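Major capsid protein (Paramecium bursaria Chlorella virus 1, PDB 5TIP) self-assembles as trimers into the icosahedral, pseudo T=169 capsid of a large chlorella virus, about 190 nm across, and carries N-linked glycans. Local coordinates at residues S314-L319 and T377-Y382; G234-T239 and L413-K418; V70-L75 and T200-V205; R130-V135 and F146-I151. All coordinates share one frame; numbering follows the deposited sequence.

Contact 1 (S314-L319 and T377-Y382); sequences SAKIQL and TLSLTY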
loop_
_atom_site.group_PDB
_atom_site.type_symbol
_atom_site.label_atom_id
_atom_site.label_comp_id
_atom_site.label_asym_id
_atom_site.label_seq_id
_atom_site.Cartn_x
_atom_site.Cartn_y
_atom_site.Cartn_z
ATOM N N SER A 314 24.858 14.675 10.100
ATOM C CA SER A 314 24.500 13.949 11.308
ATOM C C SER A 314 23.642 14.845 12.187
ATOM O O SER A 314 23.594 16.063 12.004
ATOM C CB SER A 314 25.744 13.474 12.068
ATOM O OG SER A 314 26.529 14.570 12.505
ATOM N N ALA A 315 22.959 14.227 13.150
ATOM C CA ALA A 315 22.085 14.985 14.032
ATOM C C ALA A 315 21.836 14.206 15.314
ATOM O O ALA A 315 21.906 12.975 15.337
ATOM C CB ALA A 315 20.751 15.314 13.351
ATOM N N LYS A 316 21.543 14.950 16.378
ATOM C CA LYS A 316 21.117 14.377 17.646
ATOM C C LYS A 316 20.310 15.431 18.385
ATOM O O LYS A 316 20.409 16.626 18.102
ATOM C CB LYS A 316 22.303 13.912 18.499
ATOM C CG LYS A 316 23.115 15.050 19.104
ATOM C CD LYS A 316 24.215 14.532 20.019
ATOM C CE LYS A 316 25.099 15.665 20.519
ATOM N NZ LYS A 316 26.226 15.160 21.351
ATOM N N ILE A 317 19.506 14.970 19.336
ATOM C CA ILE A 317 18.684 15.844 20.162
ATOM C C ILE A 317 19.239 15.824 21.577
ATOM O O ILE A 317 19.576 14.759 22.107
ATOM C CB ILE A 317 17.203 15.418 20.145
ATOM C CG1 ILE A 317 16.654 15.457 18.720
ATOM C CG2 ILE A 317 16.378 16.313 21.056
ATOM C CD1 ILE A 317 15.235 14.953 18.605
ATOM N N GLN A 318 19.344 17.003 22.183
ATOM C CA GLN A 318 19.808 17.137 23.554
ATOM C C GLN A 318 18.652 17.582 24.438
ATOM O O GLN A 318 17.889 18.485 24.077
ATOM C CB GLN A 318 20.964 18.136 23.655
ATOM C CG GLN A 318 22.239 17.684 22.956
ATOM C CD GLN A 318 23.437 18.553 23.298
ATOM O OE1 GLN A 318 23.527 19.099 24.398
ATOM N NE2 GLN A 318 24.363 18.686 22.353
ATOM N N LEU A 319 18.533 16.946 25.599
ATOM C CA LEU A 319 17.465 17.216 26.554
ATOM C C LEU A 319 18.117 17.709 27.837
ATOM O O LEU A 319 18.722 16.920 28.572
ATOM C CB LEU A 319 16.623 15.963 26.789
ATOM C CG LEU A 319 15.223 16.090 27.391
ATOM C CD1 LEU A 319 14.431 14.831 27.088
ATOM C CD2 LEU A 319 15.279 16.326 28.892
ATOM N N THR A 377 17.215 20.732 22.423
ATOM C CA THR A 377 18.066 21.281 21.380
ATOM C C THR A 377 18.305 20.242 20.297
ATOM O O THR A 377 18.542 19.066 20.591
ATOM C CB THR A 377 19.407 21.752 21.962
ATOM O OG1 THR A 377 19.168 22.734 22.979
ATOM C CG2 THR A 377 20.282 22.357 20.879
ATOM N N LEU A 378 18.240 20.683 19.045
ATOM C CA LEU A 378 18.569 19.851 17.895
ATOM C C LEU A 378 19.976 20.209 17.431
ATOM O O LEU A 378 20.193 21.281 16.855
ATOM C CB LEU A 378 17.552 20.050 16.773
ATOM C CG LEU A 378 17.816 19.275 15.481
ATOM C CD1 LEU A 378 17.726 17.775 15.715
ATOM C CD2 LEU A 378 16.856 19.712 14.385
ATOM N N SER A 379 20.931 19.322 17.692
ATOM C CA SER A 379 22.319 19.542 17.308
ATOM C C SER A 379 22.532 19.000 15.900
ATOM O O SER A 379 22.331 17.807 15.652
ATOM C CB SER A 379 23.269 18.871 18.299
ATOM O OG SER A 379 24.621 19.135 17.972
ATOM N N LEU A 380 22.952 19.871 14.987
ATOM C CA LEU A 380 23.083 19.531 13.579
ATOM C C LEU A 380 24.538 19.628 13.142
ATOM O O LEU A 380 25.319 20.408 13.692
ATOM C CB LEU A 380 22.229 20.454 12.703
ATOM C CG LEU A 380 20.720 20.450 12.947
ATOM C CD1 LEU A 380 20.046 21.486 12.066
ATOM C CD2 LEU A 380 20.145 19.069 12.687
ATOM N N THR A 381 24.891 18.814 12.150
ATOM C CA THR A 381 26.187 18.890 11.491
ATOM C C THR A 381 25.969 18.683 10.002
ATOM O O THR A 381 25.359 17.690 9.597
ATOM C CB THR A 381 27.167 17.844 12.039
ATOM O OG1 THR A 381 27.408 18.094 13.429
ATOM C CG2 THR A 381 28.489 17.901 11.284
ATOM N N TYR A 382 26.462 19.616 9.197
ATOM C CA TYR A 382 26.222 19.606 7.763
ATOM C C TYR A 382 27.387 18.965 7.022
ATOM O O TYR A 382 28.522 18.927 7.504
ATOM C CB TYR A 382 25.994 21.029 7.244
ATOM C CG TYR A 382 24.860 21.744 7.939
ATOM C CD1 TYR A 382 23.541 21.459 7.624
ATOM C CD2 TYR A 382 25.110 22.695 8.917
ATOM C CE1 TYR A 382 22.502 22.107 8.259
ATOM C CE2 TYR A 382 24.076 23.347 9.558
ATOM C CZ TYR A 382 22.774 23.048 9.225
ATOM O OH TYR A 382 21.736 23.691 9.858
HETATM O O HOH W 1 25.847 16.013 15.108
#

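Contact 2 (G234-T239 and L413-K418); sequences GSETAT and LNIYAK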
loop_
_atom_site.group_PDB
_atom_site.type_symbol
_atom_site.label_atom_id
_atom_site.label_comp_id
_atom_site.label_asym_id
_atom_site.label_seq_id
_atom_site.Cartn_x
_atom_site.Cartn_y
_atom_site.Cartn_z
ATOM N N GLY A 234 8.270 29.110 12.917
ATOM C CA GLY A 234 8.960 29.826 11.867
ATOM C C GLY A 234 10.248 29.131 11.455
ATOM O O GLY A 234 10.781 28.262 12.151
ATOM N N SER A 235 10.748 29.530 10.290
ATOM C CA SER A 235 11.960 28.934 9.749
ATOM C C SER A 235 13.179 29.348 10.563
ATOM O O SER A 235 13.280 30.487 11.027
ATOM C CB SER A 235 12.147 29.352 8.291
ATOM O OG SER A 235 11.022 29.000 7.505
ATOM N N GLU A 236 14.134 28.425 10.622
ATOM C CA GLU A 236 15.419 28.636 11.271
ATOM C C GLU A 236 16.428 28.872 10.143
ATOM O O GLU A 236 16.222 28.428 9.012
ATOM C CB GLU A 236 15.816 27.415 12.098
ATOM C CG GLU A 236 14.897 27.139 13.277
ATOM C CD GLU A 236 14.809 28.310 14.235
ATOM O OE1 GLU A 236 15.851 28.950 14.492
ATOM O OE2 GLU A 236 13.698 28.593 14.731
ATOM N N THR A 237 17.519 29.564 10.449
ATOM C CA THR A 237 18.535 29.883 9.453
ATOM C C THR A 237 19.632 28.827 9.512
ATOM O O THR A 237 20.426 28.798 10.457
ATOM C CB THR A 237 19.101 31.281 9.689
ATOM O OG1 THR A 237 18.040 32.242 9.624
ATOM C CG2 THR A 237 20.142 31.618 8.634
ATOM N N ALA A 238 19.675 27.963 8.502
ATOM C CA ALA A 238 20.747 26.989 8.387
ATOM C C ALA A 238 21.964 27.623 7.728
ATOM O O ALA A 238 21.846 28.493 6.861
ATOM C CB ALA A 238 20.289 25.772 7.582
ATOM N N THR A 239 23.147 27.182 8.153
ATOM C CA THR A 239 24.415 27.741 7.683
ATOM C C THR A 239 25.333 26.626 7.197
ATOM O O THR A 239 26.367 26.346 7.813
ATOM C CB THR A 239 25.100 28.554 8.783
ATOM O OG1 THR A 239 25.395 27.701 9.898
ATOM C CG2 THR A 239 24.211 29.696 9.244
ATOM N N LEU A 413 15.452 26.334 7.619
ATOM C CA LEU A 413 15.247 25.119 8.400
ATOM C C LEU A 413 13.862 25.186 9.036
ATOM O O LEU A 413 13.617 26.014 9.920
ATOM C CB LEU A 413 16.335 24.959 9.461
ATOM C CG LEU A 413 16.101 23.891 10.533
ATOM C CD1 LEU A 413 15.957 22.515 9.902
ATOM C CD2 LEU A 413 17.226 23.894 11.558
ATOM N N ASN A 414 12.962 24.320 8.582
ATOM C CA ASN A 414 11.605 24.245 9.107
ATOM C C ASN A 414 11.494 23.022 10.008
ATOM O O ASN A 414 11.687 21.894 9.548
ATOM C CB ASN A 414 10.584 24.163 7.972
ATOM C CG ASN A 414 10.708 25.310 6.992
ATOM O OD1 ASN A 414 10.261 26.424 7.262
ATOM N ND2 ASN A 414 11.312 25.040 5.841
ATOM N N ILE A 415 11.184 23.244 11.282
ATOM C CA ILE A 415 11.049 22.171 12.259
ATOM C C ILE A 415 9.593 22.111 12.694
ATOM O O ILE A 415 9.028 23.116 13.145
ATOM C CB ILE A 415 11.978 22.378 13.464
ATOM C CG1 ILE A 415 13.419 22.580 12.994
ATOM C CG2 ILE A 415 11.894 21.191 14.410
ATOM C CD1 ILE A 415 14.383 22.896 14.110
ATOM N N TYR A 416 8.984 20.935 12.559
ATOM C CA TYR A 416 7.587 20.728 12.902
ATOM C C TYR A 416 7.470 19.752 14.064
ATOM O O TYR A 416 8.303 18.857 14.235
ATOM C CB TYR A 416 6.792 20.202 11.702
ATOM C CG TYR A 416 6.806 21.134 10.515
ATOM C CD1 TYR A 416 5.935 22.213 10.446
ATOM C CD2 TYR A 416 7.696 20.942 9.468
ATOM C CE1 TYR A 416 5.946 23.071 9.365
ATOM C CE2 TYR A 416 7.716 21.796 8.384
ATOM C CZ TYR A 416 6.838 22.858 8.339
ATOM O OH TYR A 416 6.852 23.713 7.262
ATOM N N ALA A 417 6.423 19.938 14.862
ATOM C CA ALA A 417 6.115 19.043 15.966
ATOM C C ALA A 417 4.618 18.781 15.981
ATOM O O ALA A 417 3.821 19.718 15.873
ATOM C CB ALA A 417 6.565 19.635 17.307
ATOM N N LYS A 418 4.247 17.512 16.129
ATOM C CA LYS A 418 2.850 17.108 16.209
ATOM C C LYS A 418 2.592 16.694 17.651
ATOM O O LYS A 418 3.204 15.761 18.152
ATOM C CB LYS A 418 2.547 15.957 15.252
ATOM C CG LYS A 418 1.099 15.904 14.788
ATOM C CD LYS A 418 0.720 17.165 14.030
ATOM C CE LYS A 418 -0.307 16.892 12.947
ATOM N NZ LYS A 418 -1.458 16.091 13.436
#

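Contact 3 (V70-L75 and T200-V205); sequences VVEFVL and TMSVWV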
loop_
_atom_site.group_PDB
_atom_site.type_symbol
_atom_site.label_atom_id
_atom_site.label_comp_id
_atom_site.label_asym_id
_atom_site.label_seq_id
_atom_site.Cartn_x
_atom_site.Cartn_y
_atom_site.Cartn_z
ATOM N N VAL A 70 -12.645 20.186 1.872
ATOM C CA VAL A 70 -11.854 20.249 0.648
ATOM C C VAL A 70 -11.926 21.663 0.086
ATOM O O VAL A 70 -13.004 22.267 0.033
ATOM C CB VAL A 70 -12.335 19.221 -0.397
ATOM C CG1 VAL A 70 -11.489 19.301 -1.657
ATOM C CG2 VAL A 70 -12.297 17.817 0.182
ATOM N N VAL A 71 -10.777 22.186 -0.330
ATOM C CA VAL A 71 -10.683 23.484 -0.986
ATOM C C VAL A 71 -10.466 23.241 -2.473
ATOM O O VAL A 71 -9.479 22.608 -2.869
ATOM C CB VAL A 71 -9.549 24.336 -0.397
ATOM C CG1 VAL A 71 -9.440 25.663 -1.136
ATOM C CG2 VAL A 71 -9.770 24.559 1.092
ATOM N N GLU A 72 -11.386 23.732 -3.297
ATOM C CA GLU A 72 -11.292 23.582 -4.742
ATOM C C GLU A 72 -10.658 24.824 -5.352
ATOM O O GLU A 72 -11.058 25.950 -5.039
ATOM C CB GLU A 72 -12.669 23.332 -5.358
ATOM C CG GLU A 72 -13.304 22.015 -4.935
ATOM C CD GLU A 72 -14.558 21.687 -5.723
ATOM O OE1 GLU A 72 -14.887 22.441 -6.662
ATOM O OE2 GLU A 72 -15.221 20.677 -5.400
ATOM N N PHE A 73 -9.672 24.613 -6.222
ATOM C CA PHE A 73 -9.064 25.679 -7.001
ATOM C C PHE A 73 -9.195 25.368 -8.485
ATOM O O PHE A 73 -9.225 24.204 -8.895
ATOM C CB PHE A 73 -7.579 25.876 -6.665
ATOM C CG PHE A 73 -7.329 26.496 -5.322
ATOM C CD1 PHE A 73 -7.780 27.774 -5.039
ATOM C CD2 PHE A 73 -6.602 25.818 -4.357
ATOM C CE1 PHE A 73 -7.537 28.353 -3.808
ATOM C CE2 PHE A 73 -6.355 26.392 -3.124
ATOM C CZ PHE A 73 -6.823 27.661 -2.849
ATOM N N VAL A 74 -9.274 26.425 -9.288
ATOM C CA VAL A 74 -9.222 26.322 -10.740
ATOM C C VAL A 74 -8.073 27.197 -11.220
ATOM O O VAL A 74 -8.110 28.423 -11.060
ATOM C CB VAL A 74 -10.546 26.746 -11.392
ATOM C CG1 VAL A 74 -10.430 26.667 -12.898
ATOM C CG2 VAL A 74 -11.686 25.873 -10.894
ATOM N N LEU A 75 -7.055 26.568 -11.802
ATOM C CA LEU A 75 -5.841 27.255 -12.217
ATOM C C LEU A 75 -5.569 26.998 -13.692
ATOM O O LEU A 75 -5.961 25.966 -14.245
ATOM C CB LEU A 75 -4.631 26.804 -11.389
ATOM C CG LEU A 75 -4.738 26.933 -9.871
ATOM C CD1 LEU A 75 -3.480 26.407 -9.198
ATOM C CD2 LEU A 75 -4.976 28.376 -9.490
ATOM N N THR A 200 -9.806 30.821 -8.967
ATOM C CA THR A 200 -11.155 30.728 -8.431
ATOM C C THR A 200 -11.170 29.675 -7.332
ATOM O O THR A 200 -10.550 28.616 -7.468
ATOM C CB THR A 200 -12.165 30.360 -9.521
ATOM O OG1 THR A 200 -11.468 29.850 -10.663
ATOM C CG2 THR A 200 -12.962 31.586 -9.937
ATOM N N MET A 201 -11.869 29.971 -6.239
ATOM C CA MET A 201 -11.814 29.142 -5.046
ATOM C C MET A 201 -13.220 28.821 -4.561
ATOM O O MET A 201 -14.144 29.627 -4.698
ATOM C CB MET A 201 -11.032 29.825 -3.914
ATOM C CG MET A 201 -10.837 28.945 -2.687
ATOM S SD MET A 201 -10.192 29.832 -1.261
ATOM C CE MET A 201 -9.204 31.075 -2.070
ATOM N N SER A 202 -13.367 27.625 -3.996
ATOM C CA SER A 202 -14.587 27.232 -3.312
ATOM C C SER A 202 -14.218 26.277 -2.185
ATOM O O SER A 202 -13.270 25.496 -2.301
ATOM C CB SER A 202 -15.593 26.577 -4.267
ATOM O OG SER A 202 -15.049 25.417 -4.870
ATOM N N VAL A 203 -14.969 26.358 -1.091
ATOM C CA VAL A 203 -14.733 25.542 0.094
ATOM C C VAL A 203 -15.933 24.628 0.281
ATOM O O VAL A 203 -17.080 25.090 0.261
ATOM C CB VAL A 203 -14.502 26.411 1.345
ATOM C CG1 VAL A 203 -14.226 25.535 2.556
ATOM C CG2 VAL A 203 -13.357 27.382 1.110
ATOM N N TRP A 204 -15.669 23.337 0.456
ATOM C CA TRP A 204 -16.714 22.338 0.626
ATOM C C TRP A 204 -16.483 21.587 1.928
ATOM O O TRP A 204 -15.362 21.147 2.204
ATOM C CB TRP A 204 -16.740 21.372 -0.560
ATOM C CG TRP A 204 -17.134 22.038 -1.843
ATOM C CD1 TRP A 204 -16.341 22.810 -2.643
ATOM C CD2 TRP A 204 -18.420 22.002 -2.469
ATOM N NE1 TRP A 204 -17.054 23.252 -3.729
ATOM C CE2 TRP A 204 -18.332 22.768 -3.646
ATOM C CE3 TRP A 204 -19.637 21.393 -2.149
ATOM C CZ2 TRP A 204 -19.414 22.943 -4.504
ATOM C CZ3 TRP A 204 -20.709 21.568 -3.000
ATOM C CH2 TRP A 204 -20.592 22.337 -4.164
ATOM N N VAL A 205 -17.539 21.448 2.725
ATOM C CA VAL A 205 -17.476 20.800 4.030
ATOM C C VAL A 205 -18.440 19.621 4.031
ATOM O O VAL A 205 -19.588 19.751 3.593
ATOM C CB VAL A 205 -17.810 21.785 5.167
ATOM C CG1 VAL A 205 -17.837 21.068 6.506
ATOM C CG2 VAL A 205 -16.799 22.917 5.193
HETATM O O HOH W 2 -17.553 23.725 -6.959
#

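Contact 4 (R130-V135 and F146-I151); sequences RMTDWV and FYVPLI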
loop_
_atom_site.group_PDB
_atom_site.type_symbol
_atom_site.label_atom_id
_atom_site.label_comp_id
_atom_site.label_asym_id
_atom_site.label_seq_id
_atom_site.Cartn_x
_atom_site.Cartn_y
_atom_site.Cartn_z
ATOM N N ARG A 130 -2.408 14.168 -8.397
ATOM C CA ARG A 130 -3.440 14.442 -9.390
ATOM C C ARG A 130 -4.360 15.561 -8.922
ATOM O O ARG A 130 -4.819 16.377 -9.728
ATOM C CB ARG A 130 -4.259 13.185 -9.679
ATOM C CG ARG A 130 -3.511 12.045 -10.335
ATOM C CD ARG A 130 -4.443 10.855 -10.490
ATOM N NE ARG A 130 -5.530 11.135 -11.423
ATOM C CZ ARG A 130 -6.708 10.520 -11.402
ATOM N NH1 ARG A 130 -6.960 9.599 -10.484
ATOM N NH2 ARG A 130 -7.643 10.834 -12.290
ATOM N N MET A 131 -4.639 15.611 -7.619
ATOM C CA MET A 131 -5.557 16.598 -7.073
ATOM C C MET A 131 -4.923 17.971 -6.904
ATOM O O MET A 131 -5.650 18.952 -6.719
ATOM C CB MET A 131 -6.097 16.124 -5.723
ATOM C CG MET A 131 -6.938 14.863 -5.792
ATOM S SD MET A 131 -7.171 14.114 -4.168
ATOM C CE MET A 131 -7.954 15.458 -3.283
ATOM N N THR A 132 -3.592 18.071 -6.951
ATOM C CA THR A 132 -2.918 19.329 -6.656
ATOM C C THR A 132 -1.898 19.740 -7.713
ATOM O O THR A 132 -1.164 20.708 -7.493
ATOM C CB THR A 132 -2.224 19.259 -5.289
ATOM O OG1 THR A 132 -1.303 18.162 -5.275
ATOM C CG2 THR A 132 -3.242 19.075 -4.173
ATOM N N ASP A 133 -1.829 19.047 -8.849
ATOM C CA ASP A 133 -0.797 19.351 -9.831
ATOM C C ASP A 133 -1.207 18.790 -11.186
ATOM O O ASP A 133 -2.108 17.955 -11.288
ATOM C CB ASP A 133 0.559 18.779 -9.398
ATOM C CG ASP A 133 1.725 19.427 -10.117
ATOM O OD1 ASP A 133 1.486 20.232 -11.040
ATOM O OD2 ASP A 133 2.884 19.130 -9.758
ATOM N N TRP A 134 -0.531 19.274 -12.228
ATOM C CA TRP A 134 -0.626 18.687 -13.559
ATOM C C TRP A 134 0.369 17.538 -13.663
ATOM O O TRP A 134 1.563 17.722 -13.410
ATOM C CB TRP A 134 -0.340 19.729 -14.643
ATOM C CG TRP A 134 -1.448 20.714 -14.871
ATOM C CD1 TRP A 134 -2.541 20.544 -15.669
ATOM C CD2 TRP A 134 -1.559 22.029 -14.314
ATOM N NE1 TRP A 134 -3.330 21.667 -15.637
ATOM C CE2 TRP A 134 -2.750 22.594 -14.813
ATOM C CE3 TRP A 134 -0.772 22.782 -13.439
ATOM C CZ2 TRP A 134 -3.171 23.874 -14.464
ATOM C CZ3 TRP A 134 -1.191 24.054 -13.095
ATOM C CH2 TRP A 134 -2.381 24.587 -13.606
ATOM N N VAL A 135 -0.120 16.356 -14.038
ATOM C CA VAL A 135 0.717 15.160 -14.027
ATOM C C VAL A 135 0.654 14.432 -15.364
ATOM O O VAL A 135 1.104 13.287 -15.476
ATOM C CB VAL A 135 0.302 14.211 -12.887
ATOM C CG1 VAL A 135 0.504 14.873 -11.538
ATOM C CG2 VAL A 135 -1.145 13.776 -13.061
ATOM N N PHE A 146 -8.524 21.766 -9.097
ATOM C CA PHE A 146 -7.715 21.122 -8.077
ATOM C C PHE A 146 -8.509 20.989 -6.786
ATOM O O PHE A 146 -9.426 21.767 -6.515
ATOM C CB PHE A 146 -6.430 21.907 -7.812
ATOM C CG PHE A 146 -5.535 22.037 -9.010
ATOM C CD1 PHE A 146 -4.660 21.017 -9.349
ATOM C CD2 PHE A 146 -5.552 23.181 -9.789
ATOM C CE1 PHE A 146 -3.829 21.131 -10.447
ATOM C CE2 PHE A 146 -4.722 23.301 -10.889
ATOM C CZ PHE A 146 -3.858 22.274 -11.217
ATOM N N TYR A 147 -8.138 19.991 -5.987
ATOM C CA TYR A 147 -8.808 19.695 -4.725
ATOM C C TYR A 147 -7.744 19.544 -3.649
ATOM O O TYR A 147 -6.974 18.578 -3.664
ATOM C CB TYR A 147 -9.649 18.425 -4.830
ATOM C CG TYR A 147 -10.649 18.414 -5.964
ATOM C CD1 TYR A 147 -10.291 17.961 -7.227
ATOM C CD2 TYR A 147 -11.957 18.829 -5.765
ATOM C CE1 TYR A 147 -11.205 17.939 -8.263
ATOM C CE2 TYR A 147 -12.878 18.807 -6.794
ATOM C CZ TYR A 147 -12.497 18.361 -8.039
ATOM O OH TYR A 147 -13.412 18.340 -9.065
ATOM N N VAL A 148 -7.698 20.489 -2.715
ATOM C CA VAL A 148 -6.732 20.463 -1.621
ATOM C C VAL A 148 -7.470 20.006 -0.364
ATOM O O VAL A 148 -8.286 20.773 0.172
ATOM C CB VAL A 148 -6.074 21.831 -1.414
ATOM C CG1 VAL A 148 -4.990 21.738 -0.354
ATOM C CG2 VAL A 148 -5.500 22.346 -2.726
ATOM N N PRO A 149 -7.233 18.788 0.126
ATOM C CA PRO A 149 -7.920 18.331 1.342
ATOM C C PRO A 149 -7.195 18.817 2.591
ATOM O O PRO A 149 -5.970 18.717 2.694
ATOM C CB PRO A 149 -7.868 16.805 1.222
ATOM C CG PRO A 149 -6.606 16.551 0.455
ATOM C CD PRO A 149 -6.419 17.722 -0.485
ATOM N N LEU A 150 -7.958 19.345 3.541
ATOM C CA LEU A 150 -7.384 19.779 4.804
ATOM C C LEU A 150 -7.132 18.573 5.700
ATOM O O LEU A 150 -7.799 17.541 5.591
ATOM C CB LEU A 150 -8.306 20.776 5.507
ATOM C CG LEU A 150 -8.594 22.083 4.765
ATOM C CD1 LEU A 150 -9.368 23.047 5.653
ATOM C CD2 LEU A 150 -7.309 22.724 4.260
ATOM N N ILE A 151 -6.151 18.708 6.589
ATOM C CA ILE A 151 -5.723 17.581 7.409
ATOM C C ILE A 151 -5.726 17.964 8.884
ATOM O O ILE A 151 -4.803 17.614 9.629
ATOM C CB ILE A 151 -4.337 17.071 6.973
ATOM C CG1 ILE A 151 -3.353 18.234 6.824
ATOM C CG2 ILE A 151 -4.447 16.290 5.672
ATOM C CD1 ILE A 151 -1.997 17.831 6.288
#

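Contact 1 (S314-L319 and T377-Y382)
Ile-317 and Leu-378 face each other as a non-hydrogen-bonded antiparallel pair, their side chains crossing at a slant so that Ile-317 CG1 lies 3.9 Å from Leu-378 CD1. Leucine reaches its partner because CG is anti to the backbone N (chi1 178°), which swings CD1 back over the neighbouring strand. At the next non-hydrogen-bonded pair, small Ala-315 leaves room for the CD2 branch of Leu-380, again 3.9 Å from its CB. These four apolar residues share the buried face, where Leu-380 also meets Ile-250 and Phe-265. The two strands belong to the C-terminal jelly roll, the second of the two barrels of the double jelly-roll fold of this capsid family, and six backbone hydrogen bonds hold them in register. The other face is polar and more exposed. Here Ser-314 turns OG into the cramped site between its own N and carbonyl carbon (chi1 63°), bringing it 3.4 Å from Thr-381 CB, while one water lies 3.1 Å from both Ser-314 OG and Thr-381 OG1, joining the two hydroxyls. Lys-316 runs out extended beyond CG, resting CG 3.9 Å from Ser-379 CB; its NZ forms a salt bridge with Asp-323, and Ser-379 OG bonds to Asn-249.

Contact 2 (G234-T239 and L413-K418)
Ser-235 and Asn-414 meet through their polar ends: the serine hydroxyl OG donates to Asn-414 OD1 over 2.7 Å, approaching from 32° off the plane of the amide. Serine is short enough to make this bond, and the amide of asparagine can serve two partners at once, for its ND2 is turned to Asn-264 on strand 257-266. Asn-414 thus links Ser-235 on one flank to strand 257-266 on the other. Next to it, Glu-236 and Leu-413 form a hydrogen-bonded antiparallel pair, with Glu-236 N to Leu-413 O and Leu-413 N to Glu-236 O both 2.6 Å long. This is where strand 223-237 runs out against strand 412-426, in a sheet of the C-terminal jelly roll. The two side chains of the pair stand on the same face with CB atoms 3.6 Å apart, but then diverge. Leu-413 sends CG anti to its N (chi1 168°), laying CD2 3.8 Å from Glu-236 CB, and packs further on Ile-250, Leu-380 and Phe-265. Glu-236 bends at chi2 (-58°), which carries its carboxylate away from the leucine, so that it is Glu-236 CB that borders the leucine side chain. Beyond the pair, Ala-238 points its methyl toward Leu-413 CB from 4.5 Å.

Contact 3 (V70-L75 and T200-V205)
Phe-73 and Met-201 make the close-packed side of this strand pair. Their side chains lie alongside each other and point the same way, with Met-201 CG 3.5 Å from Phe-73 CE1. In the methionine, chi1 (-175°) places CG at the ring, anti to the backbone N, and the bend at the last torsion brings CE to Phe-73 CE1 as well. Its sulfur stands 5.0 Å from the ring centroid, obliquely placed, in a Met-aromatic contact. Val-71 crosses the same chain at a slant, CG1 3.9 Å from Met-201 CG, and Phe-176 and Leu-178 of strand 172-178 close over this face, where flexible and branched apolar groups suit the interior between the two sheets.

The other face is mixed and looser, with Glu-72 and Trp-204 buried against the second subunit. Glu-72 extends beyond CG and lays its carboxylate over one face of the Trp-204 indole, the two planes 23° apart and CD 3.6 Å from NE1. The indole NE1 donates in a bent bond to Ser-202 OG, near the ring plane (3.2 Å), and weakly to a water that itself donates to Glu-72 OE1. Arg-145 holds OE1 and Arg-328 of the second subunit OE2; the latter arginine makes a cation-pi contact with Trp-204. Thr-200, the exposed solvent side, sets OG1 beside Val-74 CB. Five backbone hydrogen bonds tie the strands in an antiparallel ladder with one face toward a second sheet, the sandwich construction of a viral jelly roll, whose outer face here meets the next subunit of the trimer.

Contact 4 (R130-V135 and F146-I151)
Phe-146 drives its ring edge into the face of Trp-134 in a T-shaped stack, the planes 87° apart and the centroids separated by 4.8 Å. CZ leads, hanging over the six-membered ring about 3.6 Å from CH2. This is part of the N-terminal jelly roll, where the C-terminal part of helix 122-132 and the residues that follow cover strand 143-149. Phenylalanine fits because its flat ring can slide beside the backbone of Thr-132 and Asp-133, bringing CE1 3.3 Å from Asp-133 N, while its tip still touches the indole.

A second apolar patch lies along the strand. Met-131 bends at its third torsion (58°), curling CE back to touch Tyr-147 CB at 3.8 Å and the proline ring at Pro-149 CD. The Met-131 and Tyr-147 side chains cross at about a right angle, and the tyrosine ring leads away to put its OH on Ser-331 of the second subunit. Thr-132 presents its methyl CG2 to this strand, leaving OG1 to bond back to Tyr-128 O in the helix.

Further out, Asp-133 makes a salt bridge to Arg-129 through OD2, and its OD1 meets Thr-84; Lys-144 NZ binds the carbonyls of Arg-130 and Asp-133, and Lys-77 makes a cation-pi contact with Trp-134. Met-131 is joined directly to the strand by Tyr-147 N, which donates to Met-131 O over 2.8 Å in the plane of that carbonyl.

Contacts 3 and 4 lie in the N-terminal jelly roll and contacts 1 and 2 in the C-terminal one; along the chain the first pair closes before the second opens. Contact 4 falls inside the chain loop closed by contact 3, centres about 10 Å apart and strands 65-76 and 143-149 adjacent in one sheet. Contact 1 lies inside the chain loop closed by contact 2, centres about 13 Å apart, on a facing sheet: Leu-380 packs on Leu-413 and Leu-378 on Ile-415. Contacts 1 and 3 are farthest apart, about 40 Å between centres. Contacts 3 and 4 meet the C-terminal jelly roll of a second subunit, consistent with a trimer interface between unlike barrels; contact 1 touches a neighbouring subunit through Leu-319.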